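Local coordinates for single-stranded DNA-binding protein (Thermus aquaticus, PDB 2FXQ) that binds single-stranded DNA and probably recruits partner proteins to it during DNA replication, recombination and repair, at residues 135-140 with 155-160; 184-189 with 222-227; 30-35 with 56-61. All blocks are in the same frame, centred on the assembly; numbering follows the deposited sequence.

Contact 1: 135-140 with 155-160; sequences GNLTRD and LGLAVN
Backbone hydrogen bonds join Asn-136 and Ala-158 in both directions. Asn-136 N donates to Ala-158 O at 2.9 Å, and the return bond from Ala-158 N to Asn-136 O is almost straight, 177° at the hydrogen. These two residues form an antiparallel hydrogen-bonded pair, and Leu-137 with Leu-157 is the non-hydrogen-bonded pair next to it. Thr-138 N donates to Gly-156 O at 2.8 Å from above the carbonyl plane, 44° out of it, and so not on a lone pair.

Two waters extend the polar contacts. One donates to both Asn-136 OD1 and Ala-158 O, so the Ala-158 carbonyl takes a second donor, while Asn-136 ND2 is held by Gly-192 O. The other links Gly-156 N to Arg-139 O.

The strands 129-137 and 151-160 belong to the second OB-type SSB domain of the chain, and the two sides of their pairing differ in character. Leu-137 CD2 packs on Leu-155 CB at 3.8 Å and on Leu-157 CD2, and Leu-195 of strand 194-207 touches all three leucines. On the side of Ala-158, Thr-138 CG2 lies 3.7 Å from Ala-158 CB; chi1 of 54° puts OG1 between N and the carbonyl carbon and leaves CG2 anti to the carbonyl carbon, beside N. Phe-173 covers both residues.

At the Arg-139 guanidinium, Gly-156 N lies over one face, toward the rim, 3.6 Å from Arg-139 NH2, which is salt-bridged to Glu-175. The space where a side chain of Gly-156 would start is taken by Arg-139 NH1 and Thr-138 OG1, consistent with a glycine here.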
ATOM      1  N   GLY A 135       3.804 -13.427   8.382  1.00 21.87           N
ATOM      2  CA  GLY A 135       4.011 -14.884   8.478  1.00 21.83           C
ATOM      3  C   GLY A 135       4.927 -15.209   9.661  1.00 19.58           C
ATOM      4  O   GLY A 135       4.934 -14.462  10.642  1.00 19.08           O
ATOM      5  N   ASN A 136       5.645 -16.316   9.592  1.00 17.97           N
ATOM      6  CA  ASN A 136       6.518 -16.746  10.736  1.00 18.69           C
ATOM      7  C   ASN A 136       7.837 -17.126  10.178  1.00 17.40           C
ATOM      8  O   ASN A 136       7.898 -17.723   9.092  1.00 21.01           O
ATOM      9  CB  ASN A 136       5.930 -17.939  11.466  1.00 22.20           C
ATOM     10  CG  ASN A 136       4.625 -17.549  12.209  1.00 27.14           C
ATOM     11  OD1 ASN A 136       3.540 -17.562  11.627  1.00 29.50           O
ATOM     12  ND2 ASN A 136       4.764 -17.142  13.455  1.00 23.50           N
ATOM     13  N   LEU A 137       8.906 -16.752  10.878  1.00 18.88           N
ATOM     14  CA  LEU A 137      10.259 -17.083  10.373  1.00 19.79           C
ATOM     15  C   LEU A 137      10.472 -18.614  10.287  1.00 18.61           C
ATOM     16  O   LEU A 137      10.109 -19.353  11.196  1.00 19.60           O
ATOM     17  CB  LEU A 137      11.320 -16.427  11.259  1.00 18.03           C
ATOM     18  CG  LEU A 137      11.516 -14.904  11.192  1.00 24.42           C
ATOM     19  CD1 LEU A 137      12.799 -14.669  11.966  1.00 26.83           C
ATOM     20  CD2 LEU A 137      11.708 -14.440   9.743  1.00 26.28           C
ATOM     21  N   THR A 138      11.074 -19.099   9.194  1.00 25.98           N
ATOM     22  CA  THR A 138      11.340 -20.543   9.048  1.00 22.61           C
ATOM     23  C   THR A 138      12.687 -20.951   9.618  1.00 25.68           C
ATOM     24  O   THR A 138      12.949 -22.125   9.747  1.00 26.36           O
ATOM     25  CB  THR A 138      11.259 -20.979   7.572  1.00 26.90           C
ATOM     26  OG1 THR A 138      12.135 -20.161   6.799  1.00 32.37           O
ATOM     27  CG2 THR A 138       9.898 -20.650   6.984  1.00 29.94           C
ATOM     28  N   ARG A 139      13.546 -19.992   9.965  1.00 25.81           N
ATOM     29  CA  ARG A 139      14.859 -20.288  10.527  1.00 22.74           C
ATOM     30  C   ARG A 139      15.345 -19.059  11.215  1.00 23.16           C
ATOM     31  O   ARG A 139      14.800 -17.987  10.994  1.00 19.52           O
ATOM     32  CB  ARG A 139      15.859 -20.692   9.438  1.00 27.68           C
ATOM     33  CG  ARG A 139      16.008 -19.651   8.381  1.00 28.77           C
ATOM     34  CD  ARG A 139      16.684 -20.188   7.138  1.00 38.32           C
ATOM     35  NE  ARG A 139      16.825 -19.037   6.262  1.00 43.95           N
ATOM     36  CZ  ARG A 139      16.138 -18.835   5.153  1.00 44.39           C
ATOM     37  NH1 ARG A 139      15.280 -19.749   4.692  1.00 51.71           N
ATOM     38  NH2 ARG A 139      16.350 -17.730   4.473  1.00 32.47           N
ATOM     39  N   ASP A 140      16.350 -19.195  12.049  1.00 20.26           N
ATOM     40  CA  ASP A 140      16.978 -18.005  12.641  1.00 25.81           C
ATOM     41  C   ASP A 140      17.525 -17.057  11.558  1.00 26.68           C
ATOM     42  O   ASP A 140      18.016 -17.492  10.528  1.00 29.19           O
ATOM     43  CB  ASP A 140      18.120 -18.393  13.573  1.00 24.24           C
ATOM     44  CG  ASP A 140      17.614 -19.009  14.846  1.00 27.50           C
ATOM     45  OD1 ASP A 140      18.441 -19.439  15.677  1.00 31.41           O
ATOM     46  OD2 ASP A 140      16.385 -19.095  15.087  1.00 23.48           O
ATOM     47  N   LEU A 155      15.735 -13.232   5.569  1.00 18.94           N
ATOM     48  CA  LEU A 155      14.805 -13.822   6.516  1.00 21.15           C
ATOM     49  C   LEU A 155      13.963 -14.777   5.674  1.00 21.85           C
ATOM     50  O   LEU A 155      13.547 -14.395   4.571  1.00 24.39           O
ATOM     51  CB  LEU A 155      13.896 -12.696   7.100  1.00 21.02           C
ATOM     52  CG  LEU A 155      14.598 -11.577   7.858  1.00 19.03           C
ATOM     53  CD1 LEU A 155      13.637 -10.344   8.283  1.00 20.83           C
ATOM     54  CD2 LEU A 155      15.292 -12.119   9.094  1.00 18.88           C
ATOM     55  N   GLY A 156      13.701 -15.974   6.183  1.00 18.56           N
ATOM     56  CA  GLY A 156      12.755 -16.887   5.502  1.00 19.85           C
ATOM     57  C   GLY A 156      11.411 -16.826   6.184  1.00 21.48           C
ATOM     58  O   GLY A 156      11.329 -16.961   7.412  1.00 21.44           O
ATOM     59  N   LEU A 157      10.355 -16.608   5.406  1.00 21.28           N
ATOM     60  CA  LEU A 157       9.037 -16.464   5.989  1.00 22.10           C
ATOM     61  C   LEU A 157       8.070 -17.494   5.411  1.00 23.24           C
ATOM     62  O   LEU A 157       7.977 -17.639   4.159  1.00 26.69           O
ATOM     63  CB  LEU A 157       8.459 -15.065   5.638  1.00 23.25           C
ATOM     64  CG  LEU A 157       8.202 -13.834   6.501  1.00 38.42           C
ATOM     65  CD1 LEU A 157       7.000 -12.973   5.904  1.00 28.51           C
ATOM     66  CD2 LEU A 157       8.047 -14.149   7.993  1.00 28.18           C
ATOM     67  N   ALA A 158       7.347 -18.152   6.309  1.00 20.99           N
ATOM     68  CA  ALA A 158       6.234 -19.073   5.979  1.00 23.35           C
ATOM     69  C   ALA A 158       4.943 -18.262   6.148  1.00 25.86           C
ATOM     70  O   ALA A 158       4.653 -17.778   7.260  1.00 22.63           O
ATOM     71  CB  ALA A 158       6.214 -20.239   6.970  1.00 23.26           C
ATOM     72  N   VAL A 159       4.192 -18.116   5.061  1.00 24.27           N
ATOM     73  CA  VAL A 159       2.909 -17.393   5.062  1.00 27.25           C
ATOM     74  C   VAL A 159       1.763 -18.440   4.787  1.00 33.39           C
ATOM     75  O   VAL A 159       1.788 -19.129   3.761  1.00 32.55           O
ATOM     76  CB  VAL A 159       2.942 -16.309   4.001  1.00 26.10           C
ATOM     77  CG1 VAL A 159       1.610 -15.484   3.964  1.00 28.02           C
ATOM     78  CG2 VAL A 159       4.205 -15.414   4.168  1.00 26.28           C
ATOM     79  N   ASN A 160       0.819 -18.584   5.717  1.00 34.00           N
ATOM     80  CA  ASN A 160      -0.374 -19.393   5.480  1.00 41.46           C
ATOM     81  C   ASN A 160      -1.471 -18.513   4.859  1.00 47.57           C
ATOM     82  O   ASN A 160      -2.030 -17.656   5.524  1.00 43.59           O
ATOM     83  CB  ASN A 160      -0.865 -20.058   6.779  1.00 41.67           C
ATOM     84  CG  ASN A 160       0.199 -20.900   7.456  1.00 49.67           C
ATOM     85  OD1 ASN A 160       0.943 -21.638   6.811  1.00 50.78           O
ATOM     86  ND2 ASN A 160       0.282 -20.788   8.785  1.00 57.43           N
TER
HETATM   87  O   HOH W   1       3.119 -18.624   9.336  1.00 51.99           O
HETATM   88  O   HOH W   2      15.059 -16.381   8.713  1.00 36.41           O

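Contact 2: 184-189 with 222-227; sequences EWASEL and LRLERP
Trp-185 and Leu-224 lead an apolar helix-on-strand contact at the edge of the second OB-type SSB domain, where helix 180-186 and the turn after it cover the end of strand 213-225 and the residue after it. The evidence is in the side chains: the nearest CA atoms, those of Ala-186 and Leu-224, stay 7.9 Å apart, and the segments exchange no hydrogen bond. Trp-185 points at the strand from the helix, and a type I turn from Ala-186 to Leu-189 follows, after which Leu-189 also points that way.

The indole does most of the work. With CG anti to the tryptophan's N (chi1 178°), its benzo part lies against the side chains, and Trp-185 CZ3 reaches Leu-224 CB at 3.5 Å. Leu-224 CD1 continues the contact to Ala-186 CB, 3.8 Å away, and Leu-155 of strand 151-160 packs against both residues from within the domain. Farther along the ring, Arg-226 CG approaches the edge, 3.7 Å from Trp-185 CH2. An alanine in place of Trp-185 would lose the indole and is likely to leave Leu-224 CB and the aliphatic part of Arg-226 without their cover from the helix.

Arg-226 bends at chi3 (75°), and its guanidinium stands nearly perpendicular to the indole, the planes 89° apart; what meets the ring is the aliphatic CG. The charged end has weak, long ion pairs with Asp-193 and with Glu-108 of the second subunit. Leu-189 CD2 sits over the centre of the Arg-226 guanidinium, 4.0 Å above its plane.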
ATOM      1  N   GLU A 184      19.766  -5.093  11.743  1.00 17.35           N
ATOM      2  CA  GLU A 184      20.261  -5.262  13.128  1.00 22.78           C
ATOM      3  C   GLU A 184      19.135  -5.598  14.065  1.00 22.64           C
ATOM      4  O   GLU A 184      19.272  -6.456  14.920  1.00 23.77           O
ATOM      5  CB  GLU A 184      20.923  -3.995  13.621  1.00 23.83           C
ATOM      6  CG  GLU A 184      22.393  -4.216  13.903  1.00 46.81           C
ATOM      7  CD  GLU A 184      23.185  -3.237  13.121  1.00 45.42           C
ATOM      8  OE1 GLU A 184      24.386  -3.470  12.916  1.00 30.62           O
ATOM      9  OE2 GLU A 184      22.552  -2.246  12.702  1.00 43.94           O
ATOM     10  N   TRP A 185      18.020  -4.913  13.910  1.00 21.94           N
ATOM     11  CA  TRP A 185      16.826  -5.247  14.701  1.00 22.26           C
ATOM     12  C   TRP A 185      16.317  -6.662  14.397  1.00 24.01           C
ATOM     13  O   TRP A 185      15.990  -7.413  15.314  1.00 24.79           O
ATOM     14  CB  TRP A 185      15.724  -4.219  14.386  1.00 23.92           C
ATOM     15  CG  TRP A 185      14.458  -4.496  15.087  1.00 33.68           C
ATOM     16  CD1 TRP A 185      14.079  -4.049  16.353  1.00 32.80           C
ATOM     17  CD2 TRP A 185      13.362  -5.289  14.591  1.00 29.71           C
ATOM     18  NE1 TRP A 185      12.817  -4.526  16.638  1.00 33.91           N
ATOM     19  CE2 TRP A 185      12.357  -5.282  15.587  1.00 33.80           C
ATOM     20  CE3 TRP A 185      13.129  -5.990  13.398  1.00 20.31           C
ATOM     21  CZ2 TRP A 185      11.151  -5.973  15.433  1.00 28.89           C
ATOM     22  CZ3 TRP A 185      11.992  -6.692  13.257  1.00 24.23           C
ATOM     23  CH2 TRP A 185      10.968  -6.658  14.266  1.00 27.23           C
ATOM     24  N   ALA A 186      16.236  -7.032  13.109  1.00 18.56           N
ATOM     25  CA  ALA A 186      15.713  -8.358  12.710  1.00 24.00           C
ATOM     26  C   ALA A 186      16.578  -9.495  13.247  1.00 23.64           C
ATOM     27  O   ALA A 186      16.107 -10.629  13.466  1.00 22.01           O
ATOM     28  CB  ALA A 186      15.582  -8.436  11.173  1.00 20.64           C
ATOM     29  N   SER A 187      17.846  -9.179  13.497  1.00 22.12           N
ATOM     30  CA  SER A 187      18.751 -10.202  14.054  1.00 25.77           C
ATOM     31  C   SER A 187      18.304 -10.727  15.447  1.00 27.34           C
ATOM     32  O   SER A 187      18.769 -11.787  15.863  1.00 24.54           O
ATOM     33  CB  SER A 187      20.199  -9.692  14.105  1.00 22.03           C
ATOM     34  OG  SER A 187      20.408  -8.845  15.230  1.00 24.63           O
ATOM     35  N   GLU A 188      17.406 -10.002  16.139  1.00 27.60           N
ATOM     36  CA  GLU A 188      16.934 -10.445  17.475  1.00 30.54           C
ATOM     37  C   GLU A 188      15.825 -11.491  17.358  1.00 28.59           C
ATOM     38  O   GLU A 188      15.437 -12.073  18.349  1.00 24.25           O
ATOM     39  CB  GLU A 188      16.342  -9.280  18.307  1.00 31.53           C
ATOM     40  CG  GLU A 188      17.143  -7.989  18.388  1.00 48.96           C
ATOM     41  CD  GLU A 188      16.244  -6.730  18.465  1.00 59.46           C
ATOM     42  OE1 GLU A 188      15.012  -6.809  18.152  1.00 63.07           O
ATOM     43  OE2 GLU A 188      16.772  -5.647  18.842  1.00 57.48           O
ATOM     44  N   LEU A 189      15.272 -11.662  16.156  1.00 23.30           N
ATOM     45  CA  LEU A 189      14.176 -12.611  15.943  1.00 21.38           C
ATOM     46  C   LEU A 189      14.745 -14.045  15.885  1.00 20.76           C
ATOM     47  O   LEU A 189      15.951 -14.196  15.746  1.00 20.06           O
ATOM     48  CB  LEU A 189      13.514 -12.263  14.607  1.00 21.63           C
ATOM     49  CG  LEU A 189      12.881 -10.841  14.377  1.00 25.00           C
ATOM     50  CD1 LEU A 189      12.743 -10.514  12.850  1.00 27.07           C
ATOM     51  CD2 LEU A 189      11.540 -10.854  14.999  1.00 31.25           C
ATOM     52  N   LEU A 222      11.032  -2.642   4.115  1.00 15.26           N
ATOM     53  CA  LEU A 222      11.199  -1.234   4.415  1.00 17.15           C
ATOM     54  C   LEU A 222      10.703  -0.939   5.842  1.00 17.13           C
ATOM     55  O   LEU A 222      11.173   0.011   6.460  1.00 21.21           O
ATOM     56  CB  LEU A 222      10.456  -0.383   3.402  1.00 19.08           C
ATOM     57  CG  LEU A 222      10.990  -0.611   1.964  1.00 24.10           C
ATOM     58  CD1 LEU A 222      10.135   0.211   0.984  1.00 33.00           C
ATOM     59  CD2 LEU A 222      12.499  -0.217   1.827  1.00 25.45           C
ATOM     60  N   ARG A 223       9.798  -1.758   6.348  1.00 14.83           N
ATOM     61  CA  ARG A 223       9.382  -1.663   7.747  1.00 17.78           C
ATOM     62  C   ARG A 223       9.188  -3.101   8.208  1.00 17.95           C
ATOM     63  O   ARG A 223       8.758  -3.956   7.431  1.00 18.97           O
ATOM     64  CB  ARG A 223       8.019  -0.976   7.844  1.00 22.59           C
ATOM     65  CG  ARG A 223       7.605  -0.756   9.302  1.00 30.95           C
ATOM     66  CD  ARG A 223       6.612   0.399   9.505  1.00 37.71           C
ATOM     67  NE  ARG A 223       6.174   0.467  10.899  1.00 21.72           N
ATOM     68  CZ  ARG A 223       5.400   1.445  11.419  1.00 41.58           C
ATOM     69  NH1 ARG A 223       4.990   2.474  10.712  1.00 33.19           N
ATOM     70  NH2 ARG A 223       5.042   1.399  12.668  1.00 34.46           N
ATOM     71  N   LEU A 224       9.525  -3.383   9.465  1.00 15.47           N
ATOM     72  CA  LEU A 224       9.248  -4.672  10.050  1.00 16.91           C
ATOM     73  C   LEU A 224       8.606  -4.445  11.444  1.00 17.37           C
ATOM     74  O   LEU A 224       9.016  -3.563  12.200  1.00 19.09           O
ATOM     75  CB  LEU A 224      10.587  -5.458  10.308  1.00 13.05           C
ATOM     76  CG  LEU A 224      11.402  -5.849   9.057  1.00 16.61           C
ATOM     77  CD1 LEU A 224      12.698  -6.532   9.528  1.00 19.06           C
ATOM     78  CD2 LEU A 224      10.575  -6.778   8.198  1.00 16.46           C
ATOM     79  N   GLU A 225       7.591  -5.235  11.757  1.00 25.93           N
ATOM     80  CA  GLU A 225       6.926  -5.134  13.033  1.00 25.75           C
ATOM     81  C   GLU A 225       6.627  -6.558  13.468  1.00 29.06           C
ATOM     82  O   GLU A 225       6.570  -7.453  12.653  1.00 24.21           O
ATOM     83  CB  GLU A 225       5.601  -4.340  12.953  1.00 27.41           C
ATOM     84  CG  GLU A 225       5.724  -2.886  12.469  1.00 22.14           C
ATOM     85  CD  GLU A 225       6.498  -1.986  13.442  1.00 37.31           C
ATOM     86  OE1 GLU A 225       6.963  -0.878  13.044  1.00 33.48           O
ATOM     87  OE2 GLU A 225       6.687  -2.387  14.615  1.00 31.11           O
ATOM     88  N   ARG A 226       6.390  -6.728  14.766  1.00 27.55           N
ATOM     89  CA  ARG A 226       5.999  -8.000  15.306  1.00 30.42           C
ATOM     90  C   ARG A 226       4.516  -8.055  15.708  1.00 26.20           C
ATOM     91  O   ARG A 226       4.081  -7.307  16.586  1.00 28.45           O
ATOM     92  CB  ARG A 226       6.814  -8.208  16.587  1.00 35.67           C
ATOM     93  CG  ARG A 226       8.303  -8.199  16.384  1.00 39.42           C
ATOM     94  CD  ARG A 226       9.046  -8.530  17.663  1.00 49.59           C
ATOM     95  NE  ARG A 226       8.928  -9.956  17.931  1.00 53.78           N
ATOM     96  CZ  ARG A 226       9.812 -10.629  18.645  1.00 60.70           C
ATOM     97  NH1 ARG A 226      10.862  -9.980  19.154  1.00 58.51           N
ATOM     98  NH2 ARG A 226       9.661 -11.931  18.836  1.00 50.24           N
ATOM     99  N   PRO A 227       3.749  -8.959  15.126  1.00 29.46           N
ATOM    100  CA  PRO A 227       2.343  -9.108  15.486  1.00 30.35           C
ATOM    101  C   PRO A 227       2.285  -9.683  16.906  1.00 36.64           C
ATOM    102  O   PRO A 227       3.186 -10.409  17.319  1.00 30.85           O
ATOM    103  CB  PRO A 227       1.810 -10.114  14.469  1.00 32.17           C
ATOM    104  CG  PRO A 227       3.026 -10.845  13.993  1.00 38.56           C
ATOM    105  CD  PRO A 227       4.160  -9.889  14.044  1.00 33.46           C
TER

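Contact 3: 30-35 with 56-61; sequences LDLNLA and VRLLGR
Leu-30 pairs with Leu-58 and Leu-32 with Val-56, two antiparallel hydrogen-bonded pairs with Asp-31 and Arg-57 as the non-hydrogen-bonded pair between them. The strand axes approach to 4.7 Å and run 160° apart in direction. Four backbone bonds close the two pairs, all nearly straight; the one from Leu-32 N to Val-56 O measures 2.7 Å and lies in the carbonyl plane. Between them, Asp-31 CA makes a CA-H...O contact with Val-56 O.

On the partly exposed side of the strands, Arg-57 grips Asp-31 side-on. Arg-57 NE donates to Asp-31 OD1 at 2.8 Å, and Arg-57 NH2 to Asp-31 OD2 at 2.9 Å, each on the syn lone pair of its oxygen. Carboxylate and guanidinium are nearly coplanar, 13° apart, the carboxylate sits at the guanidinium edge, in its plane, and two-point binding should restrain either group from turning. A bend at chi3 (-78°) brings the end of the arginine alongside the aspartate. Arg-55 adds a weak, long ion pair to Asp-31 OD2.

Strands 28-41 and 47-59 form a beta hairpin within the first OB-type SSB domain, and their other side is apolar and buried. Leu-30 and Leu-58 extend together from neighbouring strands, Leu-30 CD2 4.1 Å from Leu-58 CD2. Ala-63 and Trp-66 of helix 61-66 cover this pair. Leu-32 CD1 crosses to Leu-58 CD1 at 4.0 Å, while Leu-34 CD1 reaches Val-56 CG2 at 3.9 Å, near Leu-10 and Leu-14 of strand 5-14.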
ATOM      1  N   LEU A  30      -2.248 -14.906 -19.280  1.00 19.69           N
ATOM      2  CA  LEU A  30      -1.731 -13.660 -19.849  1.00 20.19           C
ATOM      3  C   LEU A  30      -0.570 -13.211 -18.963  1.00 23.00           C
ATOM      4  O   LEU A  30      -0.773 -12.847 -17.821  1.00 21.31           O
ATOM      5  CB  LEU A  30      -2.812 -12.583 -19.895  1.00 19.78           C
ATOM      6  CG  LEU A  30      -2.419 -11.316 -20.729  1.00 19.09           C
ATOM      7  CD1 LEU A  30      -2.277 -11.699 -22.240  1.00 19.52           C
ATOM      8  CD2 LEU A  30      -3.476 -10.240 -20.573  1.00 21.82           C
ATOM      9  N   ASP A  31       0.651 -13.354 -19.467  1.00 21.47           N
ATOM     10  CA  ASP A  31       1.833 -12.976 -18.707  1.00 23.79           C
ATOM     11  C   ASP A  31       2.251 -11.574 -19.082  1.00 25.34           C
ATOM     12  O   ASP A  31       2.434 -11.306 -20.261  1.00 27.03           O
ATOM     13  CB  ASP A  31       2.965 -13.940 -19.002  1.00 25.14           C
ATOM     14  CG  ASP A  31       2.841 -15.238 -18.251  1.00 31.73           C
ATOM     15  OD1 ASP A  31       2.269 -15.282 -17.142  1.00 28.65           O
ATOM     16  OD2 ASP A  31       3.308 -16.295 -18.694  1.00 31.95           O
ATOM     17  N   LEU A  32       2.395 -10.674 -18.097  1.00 20.54           N
ATOM     18  CA  LEU A  32       2.840  -9.302 -18.357  1.00 21.87           C
ATOM     19  C   LEU A  32       4.240  -9.141 -17.849  1.00 25.46           C
ATOM     20  O   LEU A  32       4.544  -9.614 -16.737  1.00 27.81           O
ATOM     21  CB  LEU A  32       2.000  -8.329 -17.531  1.00 20.18           C
ATOM     22  CG  LEU A  32       0.467  -8.428 -17.555  1.00 29.48           C
ATOM     23  CD1 LEU A  32      -0.155  -7.295 -16.860  1.00 30.47           C
ATOM     24  CD2 LEU A  32      -0.097  -8.518 -18.945  1.00 27.16           C
ATOM     25  N   ASN A  33       5.094  -8.453 -18.601  1.00 19.50           N
ATOM     26  CA  ASN A  33       6.400  -8.158 -18.084  1.00 18.72           C
ATOM     27  C   ASN A  33       6.406  -6.656 -17.759  1.00 20.49           C
ATOM     28  O   ASN A  33       6.240  -5.812 -18.670  1.00 18.10           O
ATOM     29  CB  ASN A  33       7.511  -8.567 -19.068  1.00 23.32           C
ATOM     30  CG  ASN A  33       7.634 -10.083 -19.180  1.00 36.64           C
ATOM     31  OD1 ASN A  33       8.012 -10.740 -18.210  1.00 47.42           O
ATOM     32  ND2 ASN A  33       7.314 -10.638 -20.341  1.00 48.43           N
ATOM     33  N   LEU A  34       6.481  -6.347 -16.464  1.00 18.39           N
ATOM     34  CA  LEU A  34       6.411  -4.921 -16.010  1.00 20.07           C
ATOM     35  C   LEU A  34       7.754  -4.396 -15.542  1.00 19.60           C
ATOM     36  O   LEU A  34       8.610  -5.166 -15.060  1.00 20.73           O
ATOM     37  CB  LEU A  34       5.409  -4.695 -14.864  1.00 22.37           C
ATOM     38  CG  LEU A  34       3.941  -4.956 -15.221  1.00 32.87           C
ATOM     39  CD1 LEU A  34       3.152  -4.679 -13.961  1.00 27.12           C
ATOM     40  CD2 LEU A  34       3.405  -4.074 -16.390  1.00 28.34           C
ATOM     41  N   ALA A  35       7.950  -3.094 -15.727  1.00 19.52           N
ATOM     42  CA  ALA A  35       9.177  -2.415 -15.309  1.00 19.52           C
ATOM     43  C   ALA A  35       8.871  -1.116 -14.611  1.00 20.07           C
ATOM     44  O   ALA A  35       7.870  -0.446 -14.908  1.00 22.82           O
ATOM     45  CB  ALA A  35      10.093  -2.159 -16.482  1.00 23.94           C
ATOM     46  N   VAL A  56       4.173 -10.612 -14.115  1.00 20.30           N
ATOM     47  CA  VAL A  56       2.854 -10.659 -13.503  1.00 17.23           C
ATOM     48  C   VAL A  56       2.026 -11.629 -14.346  1.00 18.73           C
ATOM     49  O   VAL A  56       1.841 -11.402 -15.568  1.00 23.79           O
ATOM     50  CB  VAL A  56       2.192  -9.268 -13.481  1.00 16.37           C
ATOM     51  CG1 VAL A  56       0.716  -9.330 -12.962  1.00 20.38           C
ATOM     52  CG2 VAL A  56       2.995  -8.328 -12.530  1.00 17.06           C
ATOM     53  N   ARG A  57       1.449 -12.617 -13.683  1.00 15.92           N
ATOM     54  CA  ARG A  57       0.611 -13.574 -14.406  1.00 15.94           C
ATOM     55  C   ARG A  57      -0.878 -13.383 -14.092  1.00 18.85           C
ATOM     56  O   ARG A  57      -1.266 -13.410 -12.904  1.00 20.64           O
ATOM     57  CB  ARG A  57       1.006 -14.981 -13.974  1.00 17.29           C
ATOM     58  CG  ARG A  57       0.125 -16.074 -14.603  1.00 17.63           C
ATOM     59  CD  ARG A  57       0.808 -17.437 -14.527  1.00 30.32           C
ATOM     60  NE  ARG A  57       1.827 -17.508 -15.588  1.00 25.42           N
ATOM     61  CZ  ARG A  57       2.495 -18.620 -15.899  1.00 37.51           C
ATOM     62  NH1 ARG A  57       2.303 -19.727 -15.202  1.00 34.46           N
ATOM     63  NH2 ARG A  57       3.350 -18.628 -16.892  1.00 33.21           N
ATOM     64  N   LEU A  58      -1.687 -13.231 -15.157  1.00 17.66           N
ATOM     65  CA  LEU A  58      -3.144 -13.356 -15.057  1.00 14.90           C
ATOM     66  C   LEU A  58      -3.558 -14.684 -15.528  1.00 15.36           C
ATOM     67  O   LEU A  58      -3.094 -15.178 -16.604  1.00 16.55           O
ATOM     68  CB  LEU A  58      -3.846 -12.295 -15.948  1.00 17.83           C
ATOM     69  CG  LEU A  58      -3.723 -10.806 -15.541  1.00 21.41           C
ATOM     70  CD1 LEU A  58      -2.287 -10.331 -15.295  1.00 26.44           C
ATOM     71  CD2 LEU A  58      -4.386  -9.930 -16.626  1.00 22.05           C
ATOM     72  N   LEU A  59      -4.439 -15.286 -14.760  1.00 13.99           N
ATOM     73  CA  LEU A  59      -4.990 -16.592 -15.179  1.00 20.95           C
ATOM     74  C   LEU A  59      -6.479 -16.576 -15.255  1.00 23.10           C
ATOM     75  O   LEU A  59      -7.104 -15.970 -14.395  1.00 29.13           O
ATOM     76  CB  LEU A  59      -4.648 -17.627 -14.118  1.00 23.77           C
ATOM     77  CG  LEU A  59      -3.308 -18.331 -14.056  1.00 29.84           C
ATOM     78  CD1 LEU A  59      -3.421 -19.470 -12.993  1.00 32.13           C
ATOM     79  CD2 LEU A  59      -2.946 -18.971 -15.384  1.00 37.77           C
ATOM     80  N   GLY A  60      -7.080 -17.309 -16.212  1.00 17.07           N
ATOM     81  CA  GLY A  60      -8.520 -17.490 -16.220  1.00 20.55           C
ATOM     82  C   GLY A  60      -9.213 -16.176 -16.634  1.00 24.94           C
ATOM     83  O   GLY A  60      -8.833 -15.541 -17.602  1.00 20.31           O
ATOM     84  N   ARG A  61     -10.224 -15.768 -15.882  1.00 25.87           N
ATOM     85  CA  ARG A  61     -11.123 -14.686 -16.315  1.00 30.00           C
ATOM     86  C   ARG A  61     -10.427 -13.337 -16.571  1.00 24.59           C
ATOM     87  O   ARG A  61     -10.741 -12.659 -17.560  1.00 26.27           O
ATOM     88  CB  ARG A  61     -12.208 -14.478 -15.271  1.00 34.64           C
ATOM     89  CG  ARG A  61     -13.438 -13.819 -15.790  1.00 42.00           C
ATOM     90  CD  ARG A  61     -14.354 -13.325 -14.658  1.00 59.01           C
ATOM     91  NE  ARG A  61     -14.867 -14.417 -13.826  1.00 61.98           N
ATOM     92  CZ  ARG A  61     -16.085 -14.975 -13.939  1.00 64.08           C
ATOM     93  NH1 ARG A  61     -16.956 -14.561 -14.861  1.00 62.59           N
ATOM     94  NH2 ARG A  61     -16.428 -15.964 -13.122  1.00 62.06           N
TER

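Contacts 1 and 3 are buried strand pairings in different SSB domains, their centres 27 Å apart and on opposite sides of the chain's centre. Contact 2 is only partly buried and lies in the same domain as contact 1, which it touches: Leu-137 CD1 is 3.6 Å from Leu-189 CB, and Leu-155 meets Ala-186 and Leu-224. Strand 194-207 packs against both. Contacts 1 and 3 rest on backbone bonds with a leucine-rich inner side, but contact 1 adds waters and glycines, whereas contact 3 carries a direct salt bridge. Contact 2 relies on side chains and, alone of the three, comes near the second subunit.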